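Local coordinates for D-methionine-binding lipoprotein MetQ (Escherichia coli, PDB 4YAH), which binds methionine as the substrate-binding component of an ATP-driven, binding protein-dependent D-methionine permease, at residues A[62-67]-A[79-84]; A[68-73]-A[89-94]; A[102-107]-A[236-241]; A[133-136]-A[141-144]; A[161-166]-A[225-230]. All blocks are in the same frame, centred on the assembly; numbering follows the deposited sequence.

Contact 1 of 5, residues A[62-67]-A[79-84]; sequences ELVTFN and GDIDAN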
# COMPACT_ATOMS: atom_id res chain seq x y z
N GLU A 62 20.92 3.66 -1.46
CA GLU A 62 20.38 5.01 -1.32
C GLU A 62 18.87 4.95 -1.40
O GLU A 62 18.33 4.48 -2.41
CB GLU A 62 20.94 5.93 -2.41
CG GLU A 62 20.44 7.34 -2.28
CD GLU A 62 20.98 8.25 -3.36
OE1 GLU A 62 21.94 7.86 -4.05
OE2 GLU A 62 20.45 9.37 -3.53
N LEU A 63 18.18 5.45 -0.37
CA LEU A 63 16.73 5.53 -0.41
C LEU A 63 16.31 6.85 -1.04
O LEU A 63 16.81 7.92 -0.66
CB LEU A 63 16.15 5.39 0.99
CG LEU A 63 16.53 4.09 1.70
CD1 LEU A 63 15.97 4.08 3.11
CD2 LEU A 63 16.06 2.85 0.91
N VAL A 64 15.47 6.77 -2.06
CA VAL A 64 14.87 7.93 -2.67
C VAL A 64 13.42 7.94 -2.23
O VAL A 64 12.71 6.98 -2.48
CB VAL A 64 14.96 7.88 -4.20
CG1 VAL A 64 14.35 9.11 -4.84
CG2 VAL A 64 16.43 7.75 -4.63
N THR A 65 12.99 9.02 -1.58
CA THR A 65 11.67 9.02 -0.96
C THR A 65 10.64 9.73 -1.81
O THR A 65 10.94 10.71 -2.51
CB THR A 65 11.69 9.67 0.44
OG1 THR A 65 12.10 11.04 0.35
CG2 THR A 65 12.62 8.92 1.37
N PHE A 66 9.42 9.21 -1.73
CA PHE A 66 8.26 9.71 -2.46
C PHE A 66 7.10 9.79 -1.47
O PHE A 66 7.16 9.17 -0.42
CB PHE A 66 7.89 8.77 -3.62
CG PHE A 66 8.95 8.64 -4.68
CD1 PHE A 66 8.92 9.45 -5.79
CD2 PHE A 66 9.97 7.72 -4.54
CE1 PHE A 66 9.91 9.34 -6.77
CE2 PHE A 66 10.96 7.62 -5.50
CZ PHE A 66 10.92 8.42 -6.61
N ASN A 67 6.07 10.55 -1.81
CA ASN A 67 4.83 10.53 -1.04
C ASN A 67 3.63 10.38 -1.97
O ASN A 67 2.58 10.97 -1.75
CB ASN A 67 4.67 11.80 -0.20
CG ASN A 67 3.56 11.66 0.82
OD1 ASN A 67 3.39 10.59 1.40
ND2 ASN A 67 2.78 12.72 1.01
N GLY A 79 14.80 5.22 -15.34
CA GLY A 79 16.15 4.89 -14.90
C GLY A 79 16.69 5.79 -13.82
O GLY A 79 17.88 5.72 -13.51
N ASP A 80 15.84 6.63 -13.22
CA ASP A 80 16.25 7.53 -12.14
C ASP A 80 16.52 6.79 -10.84
O ASP A 80 17.25 7.27 -9.98
CB ASP A 80 15.19 8.60 -11.90
CG ASP A 80 15.09 9.61 -13.04
OD1 ASP A 80 16.07 9.75 -13.80
OD2 ASP A 80 14.04 10.25 -13.18
N ILE A 81 15.89 5.63 -10.70
CA ILE A 81 16.16 4.72 -9.59
C ILE A 81 16.25 3.30 -10.15
O ILE A 81 15.80 3.03 -11.26
CB ILE A 81 15.08 4.82 -8.49
CG1 ILE A 81 13.70 4.52 -9.07
CG2 ILE A 81 15.12 6.19 -7.85
CD1 ILE A 81 12.57 4.54 -8.03
N ASP A 82 16.85 2.40 -9.38
CA ASP A 82 17.08 1.02 -9.80
C ASP A 82 15.93 0.07 -9.47
O ASP A 82 15.71 -0.94 -10.16
CB ASP A 82 18.34 0.49 -9.13
CG ASP A 82 19.61 1.25 -9.55
OD1 ASP A 82 20.10 2.10 -8.77
OD2 ASP A 82 20.12 0.99 -10.66
N ALA A 83 15.22 0.39 -8.39
CA ALA A 83 14.16 -0.47 -7.88
C ALA A 83 13.22 0.40 -7.08
O ALA A 83 13.59 1.51 -6.70
CB ALA A 83 14.72 -1.56 -6.99
N ASN A 84 12.01 -0.09 -6.82
CA ASN A 84 11.23 0.53 -5.77
C ASN A 84 10.53 -0.52 -4.95
O ASN A 84 10.51 -1.71 -5.29
CB ASN A 84 10.23 1.56 -6.34
CG ASN A 84 9.27 1.00 -7.36
OD1 ASN A 84 8.68 -0.08 -7.17
ND2 ASN A 84 9.04 1.77 -8.42

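Contact 2 of 5, residues A[68-73]-A[89-94]; sequences DYVLPN and KPYLDQ. With MET (methionine), chain B.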
# COMPACT_ATOMS: atom_id res chain seq x y z
N ASP A 68 3.80 9.57 -3.00
CA ASP A 68 2.70 9.25 -3.89
C ASP A 68 2.98 7.91 -4.53
O ASP A 68 4.08 7.36 -4.40
CB ASP A 68 2.53 10.32 -4.95
CG ASP A 68 3.54 10.16 -6.08
OD1 ASP A 68 4.74 10.36 -5.81
OD2 ASP A 68 3.15 9.83 -7.22
N TYR A 69 1.99 7.40 -5.25
CA TYR A 69 2.06 6.07 -5.82
C TYR A 69 2.32 6.07 -7.32
O TYR A 69 2.38 5.00 -7.94
CB TYR A 69 0.76 5.33 -5.54
CG TYR A 69 0.55 4.81 -4.13
CD1 TYR A 69 1.61 4.58 -3.27
CD2 TYR A 69 -0.71 4.46 -3.69
CE1 TYR A 69 1.42 4.03 -2.02
CE2 TYR A 69 -0.92 3.92 -2.45
CZ TYR A 69 0.12 3.70 -1.63
OH TYR A 69 -0.13 3.16 -0.39
N VAL A 70 2.48 7.25 -7.91
CA VAL A 70 2.69 7.36 -9.36
C VAL A 70 4.16 7.60 -9.70
O VAL A 70 4.75 6.88 -10.52
CB VAL A 70 1.81 8.49 -9.92
CG1 VAL A 70 2.05 8.70 -11.43
CG2 VAL A 70 0.33 8.17 -9.65
N LEU A 71 4.76 8.59 -9.06
CA LEU A 71 6.14 8.95 -9.42
C LEU A 71 7.18 7.84 -9.19
O LEU A 71 8.17 7.78 -9.91
CB LEU A 71 6.57 10.19 -8.64
CG LEU A 71 5.75 11.45 -8.94
CD1 LEU A 71 6.27 12.65 -8.12
CD2 LEU A 71 5.75 11.76 -10.42
N PRO A 72 6.97 6.95 -8.20
CA PRO A 72 8.03 5.94 -8.06
C PRO A 72 8.19 5.01 -9.27
O PRO A 72 9.31 4.60 -9.59
CB PRO A 72 7.61 5.15 -6.83
CG PRO A 72 6.75 6.11 -6.04
CD PRO A 72 6.04 6.94 -7.06
N ASN A 73 7.09 4.66 -9.94
CA ASN A 73 7.20 3.83 -11.13
C ASN A 73 7.73 4.62 -12.33
O ASN A 73 8.47 4.08 -13.15
CB ASN A 73 5.86 3.17 -11.46
CG ASN A 73 5.62 1.92 -10.65
OD1 ASN A 73 6.55 1.31 -10.11
ND2 ASN A 73 4.37 1.52 -10.56
N LYS A 89 0.88 -6.46 -6.34
CA LYS A 89 0.89 -6.92 -7.72
C LYS A 89 -0.31 -6.43 -8.52
O LYS A 89 -0.16 -6.09 -9.68
CB LYS A 89 0.97 -8.45 -7.82
CG LYS A 89 1.22 -8.89 -9.27
CD LYS A 89 1.63 -10.34 -9.40
CE LYS A 89 1.82 -10.71 -10.88
NZ LYS A 89 0.49 -10.78 -11.58
N PRO A 90 -1.51 -6.38 -7.91
CA PRO A 90 -2.59 -5.80 -8.72
C PRO A 90 -2.26 -4.38 -9.20
O PRO A 90 -2.54 -4.04 -10.36
CB PRO A 90 -3.79 -5.83 -7.78
CG PRO A 90 -3.53 -7.01 -6.92
CD PRO A 90 -2.03 -7.00 -6.68
N TYR A 91 -1.68 -3.58 -8.32
CA TYR A 91 -1.31 -2.22 -8.67
C TYR A 91 -0.28 -2.22 -9.80
O TYR A 91 -0.40 -1.47 -10.76
CB TYR A 91 -0.74 -1.49 -7.47
CG TYR A 91 -0.52 -0.02 -7.75
CD1 TYR A 91 -1.55 0.89 -7.55
CD2 TYR A 91 0.70 0.45 -8.23
CE1 TYR A 91 -1.37 2.25 -7.80
CE2 TYR A 91 0.88 1.79 -8.49
CZ TYR A 91 -0.16 2.69 -8.27
OH TYR A 91 -0.02 4.04 -8.52
N LEU A 92 0.75 -3.05 -9.64
CA LEU A 92 1.80 -3.17 -10.64
C LEU A 92 1.19 -3.52 -12.00
O LEU A 92 1.46 -2.86 -13.01
CB LEU A 92 2.81 -4.23 -10.22
CG LEU A 92 3.88 -4.56 -11.27
CD1 LEU A 92 4.67 -3.29 -11.60
CD2 LEU A 92 4.78 -5.65 -10.74
N ASP A 93 0.36 -4.56 -12.02
CA ASP A 93 -0.28 -5.01 -13.26
C ASP A 93 -1.10 -3.91 -13.93
O ASP A 93 -1.07 -3.76 -15.14
CB ASP A 93 -1.18 -6.21 -12.98
CG ASP A 93 -0.39 -7.45 -12.59
OD1 ASP A 93 0.84 -7.46 -12.79
OD2 ASP A 93 -0.99 -8.41 -12.08
N GLN A 94 -1.82 -3.14 -13.13
CA GLN A 94 -2.61 -2.04 -13.64
C GLN A 94 -1.72 -0.95 -14.25
O GLN A 94 -2.07 -0.32 -15.25
CB GLN A 94 -3.48 -1.47 -12.51
CG GLN A 94 -4.48 -0.45 -12.97
CD GLN A 94 -5.55 -1.07 -13.84
OE1 GLN A 94 -6.01 -2.18 -13.57
NE2 GLN A 94 -5.91 -0.39 -14.91
N MET B . 1.44 -0.22 0.80
CA MET B . 0.20 -0.13 0.03
C MET B . -0.77 -1.18 0.52
O MET B . -0.37 -2.34 0.63
CB MET B . 0.47 -0.33 -1.46
CG MET B . -0.73 -0.06 -2.36
SD MET B . -0.39 -0.31 -4.12
CE MET B . 0.58 1.15 -4.48
OXT MET B . -1.95 -0.87 0.77

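Contact 3 of 5, residues A[102-107]-A[236-241]; sequences KLVAVG and DNKDAE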
# COMPACT_ATOMS: atom_id res chain seq x y z
N LYS A 102 7.75 -1.59 -18.51
CA LYS A 102 8.24 -2.97 -18.48
C LYS A 102 8.93 -3.23 -17.14
O LYS A 102 10.15 -3.21 -17.02
CB LYS A 102 9.19 -3.22 -19.66
CG LYS A 102 8.51 -3.09 -21.03
CD LYS A 102 7.32 -4.05 -21.16
CE LYS A 102 6.73 -4.02 -22.56
NZ LYS A 102 7.68 -4.52 -23.60
N LEU A 103 8.10 -3.45 -16.13
CA LEU A 103 8.58 -3.65 -14.77
C LEU A 103 8.21 -5.03 -14.32
O LEU A 103 7.22 -5.60 -14.78
CB LEU A 103 7.96 -2.65 -13.80
CG LEU A 103 7.97 -1.19 -14.23
CD1 LEU A 103 7.31 -0.33 -13.17
CD2 LEU A 103 9.37 -0.70 -14.50
N VAL A 104 8.98 -5.54 -13.37
CA VAL A 104 8.76 -6.87 -12.83
C VAL A 104 9.07 -6.93 -11.34
O VAL A 104 9.92 -6.19 -10.82
CB VAL A 104 9.61 -7.93 -13.56
CG1 VAL A 104 9.23 -8.00 -15.04
CG2 VAL A 104 11.08 -7.64 -13.41
N ALA A 105 8.35 -7.83 -10.67
CA ALA A 105 8.57 -8.09 -9.26
C ALA A 105 9.77 -9.00 -9.06
O ALA A 105 9.89 -10.01 -9.75
CB ALA A 105 7.33 -8.73 -8.65
N VAL A 106 10.63 -8.65 -8.12
CA VAL A 106 11.80 -9.45 -7.81
C VAL A 106 11.78 -9.94 -6.37
O VAL A 106 12.73 -10.57 -5.91
CB VAL A 106 13.12 -8.66 -8.07
CG1 VAL A 106 13.25 -8.32 -9.56
CG2 VAL A 106 13.21 -7.40 -7.22
N GLY A 107 10.69 -9.70 -5.66
CA GLY A 107 10.58 -10.20 -4.31
C GLY A 107 9.38 -9.60 -3.58
O GLY A 107 9.01 -8.46 -3.86
N ASP A 236 15.00 -4.98 -17.56
CA ASP A 236 16.41 -5.03 -17.95
C ASP A 236 17.37 -5.21 -16.76
O ASP A 236 18.49 -5.66 -16.97
CB ASP A 236 16.81 -3.77 -18.76
CG ASP A 236 16.65 -2.46 -17.98
OD1 ASP A 236 17.49 -2.15 -17.11
OD2 ASP A 236 15.69 -1.73 -18.27
N ASN A 237 16.97 -4.87 -15.53
CA ASN A 237 17.90 -5.01 -14.41
C ASN A 237 17.39 -5.94 -13.31
O ASN A 237 17.94 -5.95 -12.20
CB ASN A 237 18.25 -3.63 -13.84
CG ASN A 237 17.11 -2.99 -13.10
OD1 ASN A 237 15.95 -3.07 -13.52
ND2 ASN A 237 17.43 -2.35 -11.99
N LYS A 238 16.40 -6.77 -13.63
CA LYS A 238 15.80 -7.65 -12.64
C LYS A 238 16.78 -8.64 -12.02
O LYS A 238 16.57 -9.09 -10.89
CB LYS A 238 14.64 -8.42 -13.28
CG LYS A 238 15.08 -9.49 -14.28
CD LYS A 238 13.91 -10.16 -14.96
CE LYS A 238 14.42 -11.26 -15.88
NZ LYS A 238 13.34 -11.84 -16.70
N ASP A 239 17.83 -8.98 -12.77
CA ASP A 239 18.82 -9.95 -12.32
C ASP A 239 20.14 -9.32 -11.86
O ASP A 239 21.11 -10.03 -11.61
CB ASP A 239 19.11 -10.95 -13.44
CG ASP A 239 17.93 -11.85 -13.72
OD1 ASP A 239 17.32 -12.33 -12.74
OD2 ASP A 239 17.59 -12.05 -14.91
N ALA A 240 20.16 -8.00 -11.73
CA ALA A 240 21.35 -7.31 -11.27
C ALA A 240 21.75 -7.82 -9.90
O ALA A 240 20.90 -8.03 -9.03
CB ALA A 240 21.13 -5.82 -11.24
N GLU A 241 23.05 -7.99 -9.69
CA GLU A 241 23.52 -8.53 -8.43
C GLU A 241 23.12 -7.63 -7.26
O GLU A 241 22.82 -8.14 -6.18
CB GLU A 241 25.03 -8.76 -8.46
CG GLU A 241 25.44 -9.89 -9.42
CD GLU A 241 24.78 -11.24 -9.11
OE1 GLU A 241 24.85 -11.67 -7.94
OE2 GLU A 241 24.21 -11.86 -10.03

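Contact 4 of 5, residues A[133-136]-A[141-144]; sequences VAVP and NLGR. With MET (methionine), chain B.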
# COMPACT_ATOMS: atom_id res chain seq x y z
N VAL A 133 -17.88 8.65 2.37
CA VAL A 133 -16.88 7.66 2.72
C VAL A 133 -15.75 7.80 1.72
O VAL A 133 -15.97 7.64 0.53
CB VAL A 133 -17.46 6.23 2.68
CG1 VAL A 133 -16.37 5.21 2.98
CG2 VAL A 133 -18.61 6.11 3.69
N ALA A 134 -14.55 8.11 2.21
CA ALA A 134 -13.42 8.36 1.32
C ALA A 134 -12.66 7.06 1.06
O ALA A 134 -12.46 6.26 1.99
CB ALA A 134 -12.49 9.41 1.92
N VAL A 135 -12.26 6.87 -0.19
CA VAL A 135 -11.47 5.73 -0.59
C VAL A 135 -10.41 6.16 -1.61
O VAL A 135 -10.55 7.19 -2.28
CB VAL A 135 -12.33 4.63 -1.22
CG1 VAL A 135 -13.39 4.14 -0.24
CG2 VAL A 135 -13.00 5.16 -2.49
N PRO A 136 -9.34 5.37 -1.75
CA PRO A 136 -8.35 5.66 -2.80
C PRO A 136 -8.97 5.65 -4.20
O PRO A 136 -9.89 4.87 -4.43
CB PRO A 136 -7.33 4.53 -2.67
CG PRO A 136 -7.66 3.77 -1.44
CD PRO A 136 -9.04 4.14 -1.01
N ASN A 141 -6.79 -0.13 -5.72
CA ASN A 141 -7.02 0.13 -4.30
C ASN A 141 -8.44 0.62 -4.09
O ASN A 141 -9.03 0.39 -3.03
CB ASN A 141 -5.98 1.09 -3.74
CG ASN A 141 -4.64 0.41 -3.56
OD1 ASN A 141 -4.47 -0.47 -2.70
ND2 ASN A 141 -3.68 0.77 -4.39
N LEU A 142 -9.02 1.25 -5.11
CA LEU A 142 -10.44 1.53 -5.11
C LEU A 142 -11.23 0.23 -5.01
O LEU A 142 -12.13 0.08 -4.17
CB LEU A 142 -10.85 2.30 -6.36
CG LEU A 142 -12.37 2.44 -6.57
CD1 LEU A 142 -12.97 3.18 -5.40
CD2 LEU A 142 -12.65 3.16 -7.87
N GLY A 143 -10.91 -0.73 -5.89
CA GLY A 143 -11.63 -1.98 -5.93
C GLY A 143 -11.51 -2.68 -4.60
O GLY A 143 -12.48 -3.16 -4.03
N ARG A 144 -10.29 -2.68 -4.09
CA ARG A 144 -9.99 -3.26 -2.80
C ARG A 144 -10.83 -2.67 -1.66
O ARG A 144 -11.32 -3.39 -0.79
CB ARG A 144 -8.51 -3.05 -2.52
CG ARG A 144 -8.02 -3.53 -1.20
CD ARG A 144 -6.59 -3.12 -1.03
NE ARG A 144 -5.97 -3.77 0.12
CZ ARG A 144 -4.73 -3.54 0.52
NH1 ARG A 144 -3.96 -2.64 -0.11
NH2 ARG A 144 -4.25 -4.20 1.56
N MET B . 1.44 -0.22 0.80
CA MET B . 0.20 -0.13 0.03
C MET B . -0.77 -1.18 0.52
O MET B . -0.37 -2.34 0.63
CB MET B . 0.47 -0.33 -1.46
CG MET B . -0.73 -0.06 -2.36
SD MET B . -0.39 -0.31 -4.12
CE MET B . 0.58 1.15 -4.48
OXT MET B . -1.95 -0.87 0.77

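Contact 5 of 5, residues A[161-166]-A[225-230]; sequences VGLLPT and SPYVNL. With MET (methionine), chain B.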
# COMPACT_ATOMS: atom_id res chain seq x y z
N VAL A 161 -17.07 -9.00 -10.46
CA VAL A 161 -16.21 -7.82 -10.48
C VAL A 161 -14.74 -8.14 -10.23
O VAL A 161 -13.87 -7.36 -10.61
CB VAL A 161 -16.63 -6.77 -9.42
CG1 VAL A 161 -17.96 -6.15 -9.79
CG2 VAL A 161 -16.67 -7.37 -8.01
N GLY A 162 -14.47 -9.27 -9.59
CA GLY A 162 -13.11 -9.67 -9.29
C GLY A 162 -12.46 -8.66 -8.35
O GLY A 162 -13.06 -8.26 -7.34
N LEU A 163 -11.25 -8.23 -8.72
CA LEU A 163 -10.49 -7.27 -7.92
C LEU A 163 -10.76 -5.82 -8.31
O LEU A 163 -10.26 -4.91 -7.64
CB LEU A 163 -8.99 -7.53 -8.04
CG LEU A 163 -8.49 -8.87 -7.51
CD1 LEU A 163 -6.98 -8.91 -7.56
CD2 LEU A 163 -8.98 -9.11 -6.09
N LEU A 164 -11.53 -5.61 -9.37
CA LEU A 164 -11.68 -4.28 -9.94
C LEU A 164 -13.12 -3.77 -9.98
O LEU A 164 -13.55 -3.16 -10.96
CB LEU A 164 -11.08 -4.27 -11.35
CG LEU A 164 -9.58 -4.60 -11.36
CD1 LEU A 164 -9.06 -4.77 -12.79
CD2 LEU A 164 -8.77 -3.52 -10.66
N PRO A 165 -13.86 -3.95 -8.88
CA PRO A 165 -15.14 -3.23 -8.88
C PRO A 165 -14.95 -1.71 -8.91
O PRO A 165 -13.93 -1.20 -8.42
CB PRO A 165 -15.79 -3.67 -7.56
CG PRO A 165 -14.64 -3.95 -6.66
CD PRO A 165 -13.56 -4.53 -7.56
N THR A 166 -15.92 -1.00 -9.47
CA THR A 166 -15.99 0.46 -9.38
C THR A 166 -17.26 0.86 -8.67
O THR A 166 -18.07 0.00 -8.32
CB THR A 166 -15.98 1.12 -10.76
OG1 THR A 166 -17.23 0.88 -11.41
CG2 THR A 166 -14.85 0.60 -11.62
N SER A 225 -4.90 -12.01 1.54
CA SER A 225 -5.37 -11.18 0.45
C SER A 225 -4.35 -11.23 -0.66
O SER A 225 -3.25 -11.71 -0.45
CB SER A 225 -5.55 -9.73 0.91
OG SER A 225 -4.28 -9.11 0.96
N PRO A 226 -4.71 -10.72 -1.84
CA PRO A 226 -3.73 -10.68 -2.92
C PRO A 226 -2.78 -9.49 -2.87
O PRO A 226 -2.11 -9.26 -3.87
CB PRO A 226 -4.60 -10.60 -4.17
CG PRO A 226 -5.84 -9.94 -3.73
CD PRO A 226 -6.06 -10.36 -2.32
N TYR A 227 -2.70 -8.77 -1.75
CA TYR A 227 -2.05 -7.46 -1.77
C TYR A 227 -0.66 -7.41 -1.13
O TYR A 227 -0.23 -6.37 -0.67
CB TYR A 227 -2.99 -6.43 -1.12
CG TYR A 227 -4.32 -6.35 -1.82
CD1 TYR A 227 -4.42 -5.85 -3.11
CD2 TYR A 227 -5.48 -6.80 -1.21
CE1 TYR A 227 -5.62 -5.80 -3.77
CE2 TYR A 227 -6.69 -6.75 -1.86
CZ TYR A 227 -6.76 -6.24 -3.13
OH TYR A 227 -7.98 -6.20 -3.76
N VAL A 228 0.08 -8.52 -1.16
CA VAL A 228 1.45 -8.47 -0.67
C VAL A 228 2.21 -7.44 -1.51
O VAL A 228 2.06 -7.38 -2.73
CB VAL A 228 2.13 -9.86 -0.72
CG1 VAL A 228 2.35 -10.33 -2.16
CG2 VAL A 228 3.42 -9.83 0.07
N ASN A 229 2.98 -6.59 -0.84
CA ASN A 229 3.77 -5.58 -1.52
C ASN A 229 5.03 -6.23 -2.11
O ASN A 229 5.39 -7.35 -1.74
CB ASN A 229 4.14 -4.43 -0.56
CG ASN A 229 2.98 -3.48 -0.29
OD1 ASN A 229 3.20 -2.31 0.02
ND2 ASN A 229 1.74 -3.99 -0.36
N LEU A 230 5.71 -5.48 -2.98
CA LEU A 230 6.75 -6.02 -3.85
C LEU A 230 7.95 -5.10 -3.91
O LEU A 230 7.81 -3.88 -3.78
CB LEU A 230 6.22 -6.20 -5.27
CG LEU A 230 4.90 -6.95 -5.44
CD1 LEU A 230 4.38 -6.69 -6.84
CD2 LEU A 230 5.11 -8.42 -5.19
N MET B . 1.44 -0.22 0.80
CA MET B . 0.20 -0.13 0.03
C MET B . -0.77 -1.18 0.52
O MET B . -0.37 -2.34 0.63
CB MET B . 0.47 -0.33 -1.46
CG MET B . -0.73 -0.06 -2.36
SD MET B . -0.39 -0.31 -4.12
CE MET B . 0.58 1.15 -4.48
OXT MET B . -1.95 -0.87 0.77
O HOH W 1 -8.06 -4.79 -6.06

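Contact 1 of 5, residues A[62-67]-A[79-84]
The Phe66 ring is met obliquely by Ile81 CD1, with CE2 as the nearest ring atom at 4.3 Å. Leu71, Pro72 and Ala75 of helix 71-78 also pack on this ring. The contact closes a beta-alpha-beta crossover: strand 60-66 leads into helix 71-78, and the chain then returns to strand 83-88, with the parallel strand 32-38 lying between the two in the sheet. With that strand between them, segments 62-67 and 79-84 share no hydrogen bond and meet through side chains alone. Ile81, in the loop before strand 83-88, is buried and points its CB at segment 62-67, from which Val64 and Phe66 point back. Its two branches divide the work. The ethyl arm, held between the backbone N and the carbonyl carbon (chi1 57°) and extended beyond, carries CD1 to the Phe66 ring, while the methyl CG2 serves Val64. Just upstream, Gly79 ends helix 71-78 in a Schellman motif, its phi positive. From strand 60-66, Val64 offers the branch that lies beside its own backbone N, and the two methyls, Val64 CG2 and Ile81 CG2, come within 3.8 Å.

Contact 2 of 5, residues A[68-73]-A[89-94]
Tyr69 and Tyr91 meet at the ligand-binding cleft of a periplasmic binding-protein fold, and here the packing is tight. Tyr91 holds CG anti to the backbone N (chi1 -172°), which sends its ring out to Tyr69. The edge of Tyr69 is directed at the face of Tyr91, with ring centroids 6.0 Å apart and planes at 63°. The methyl of the bound methionine fills the angle between them: its CE sits over the centre of both rings, 3.5 Å above the Tyr69 plane and 3.6 Å above that of Tyr91. The phenol of Tyr91 locks the pair, its OH donating to Tyr69 O over 2.6 Å from a position 66° out of the carbonyl plane. Tyr69 OH, at the far end of its ring, bonds to Thr204 and lies beside the methionine CA. Away from the ligand the contact slackens. Val70 only brushes the Tyr91 hydroxyl, and exposed Lys89 forms a salt bridge with Asp93 of its own helix. In segment 68-73, Asp68 OD2 caps the start of helix 71-78 by accepting from Leu71 N and Val70 N. Asn73, whose amide is engaged by Gln95 and Gln87, lies at the Tyr91 ring edge, its ND2 4.1 Å from Tyr91 CE2.

Contact 3 of 5, residues A[102-107]-A[236-241]
Val104 and Val106 receive the aliphatic part of Lys238 at the surface of the mixed sheet of the first lobe, where strand 103-111 runs antiparallel to strand 229-234. Backbone hydrogen bonds join Val104 and Val106 to Thr233 and Ile231 in that sheet, and Lys102 to Glu235 at its end; no hydrogen bond links segment 102-107 directly to segment 236-241, which follows strand 229-234 as a loop. The polar interactions lie within the loop or beside it. A type I beta turn from Asn237 to Ala240 is closed by Ala240 N donating to Asn237 O over 3.1 Å, and Ala240 then takes the N-cap position of helix 241-250. The ammonium of Lys238 pairs with Glu235 in a salt bridge, its charged end leading away from the valines while the carbon chain stays on them. Van der Waals contacts make up the rest. Val106 CG1 approaches Lys238 O at 3.7 Å and Lys238 CB at 4.0 Å, and Val243 and Val247 of helix 241-250 pack on the same valine. With its CG between the backbone N and the carbonyl carbon (chi1 71°) and an extended chain beyond, Lys238 passes Val104 so that Val104 CG2 touches Lys238 CB at 3.6 Å and Lys238 CD at 4.1 Å.

Contact 4 of 5, residues A[133-136]-A[141-144]
Leu142 swings its CG opposite the backbone N (chi1 170°), which brings CD1 back against strand 132-136, where Val135 waits with CG2 set between its own backbone N and carbonyl carbon (chi1 -60°). The two methyls, Leu142 CD1 and Val135 CG2, meet at 3.5 Å. One residue on, the Pro136 ring crosses the Asn141 side chain at about a right angle, its CB 3.8 Å from Asn141 CB. Leu142 also stands beyond the oxygen end of the Pro136 carbonyl, with CB 3.4 Å from Pro136 O; this oxygen is buried here and has no hydrogen-bonding partner in the model. The segments form a tight strand-to-helix connection of the second lobe: strand 132-136, flanked by the parallel strands 178-182 and 196-201, gives way within a few residues to helix 139-151, whose N-terminal part faces the methionine pocket. From there Asn141 and Arg144 reach the ligand. Arg144 extends fully, and NH1 donates to the methionine OXT, which lies at the guanidinium edge near its plane, over 2.8 Å along a bent path of 136°. The same NH1 makes a weak bond to Asn141 OD1, while NH2 forms a salt bridge with Glu221, which may temper the charge offered to the carboxylate; Tyr227 adds a cation-pi contact. Asn141 is oriented from both ends, ND2 donating to Asp138 and OD1 accepting from His88 NE2, and its ND2 comes within 3.5 Å of the methionine SD.

Contact 5 of 5, residues A[161-166]-A[225-230]
Where the chain returns from the second lobe to the first, segment 225-230 leads into strand 229-234 beside the methionine pocket and is touched by the loop 161-166 of the second lobe. Leu163 is the loop's contact residue. It follows Gly162 in a type II' beta turn from Val161 to Leu164, closed by Leu164 N donating to Val161 O. Its CG lies beside its own backbone N (chi1 -63°), turning the forked end toward Pro226 and Tyr227. Leu163 CD2 is 4.0 Å from Pro226 CG and 3.9 Å from Tyr227 OH, the side chains passing one another in opposite directions. Pro90 of helix 89-99 packs beside them. Pro226 also turns back on its neighbour: its CG stands 3.7 Å above the Tyr227 plane, offset toward the rim. A water in the plane of the tyrosine ring joins the segments, accepting from Tyr227 OH and donating to Leu163 O, each at 2.7 Å. Ser225 OG accepts from Tyr227 N in an ST turn. Tyr227 itself is a second-shell residue whose ring meets that of His88, a pocket residue. Asn229 grips both ends of the ligand's backbone with one amide: OD1 accepts from the methionine N over 2.8 Å, and ND2 donates to the methionine O over 2.9 Å at 166°. A weak bond from ND2 to Tyr227 O helps fix the amide's rotation. Binding a free amino acid by its amino and carboxylate groups at the junction of two lobes is typical of the periplasmic binding-protein fold.

Overall arrangement
Contacts 2, 4 and 5 surround the methionine: contact 2 holds its side-chain end from the first lobe, contact 4 brings an asparagine beside its sulfur and an arginine to its carboxylate from the second, and contact 5 reaches it from the returning chain. Their centres lie 11 to 15 Å apart, and Tyr91 CD1 touches Asn141 ND2 at 3.8 Å across the cleft. Contacts 1 and 3 stand behind this site in the first lobe, sharing its mixed sheet; Asp82 O accepts from Asn237 ND2 between them. Contact 1 meets contact 2 where Asn84 ND2 bonds Asn73 OD1 at 3.0 Å, linking crossover to pocket. Contacts 3 and 4, about 29 Å apart between centres, lie on opposite sides of the chain's centre.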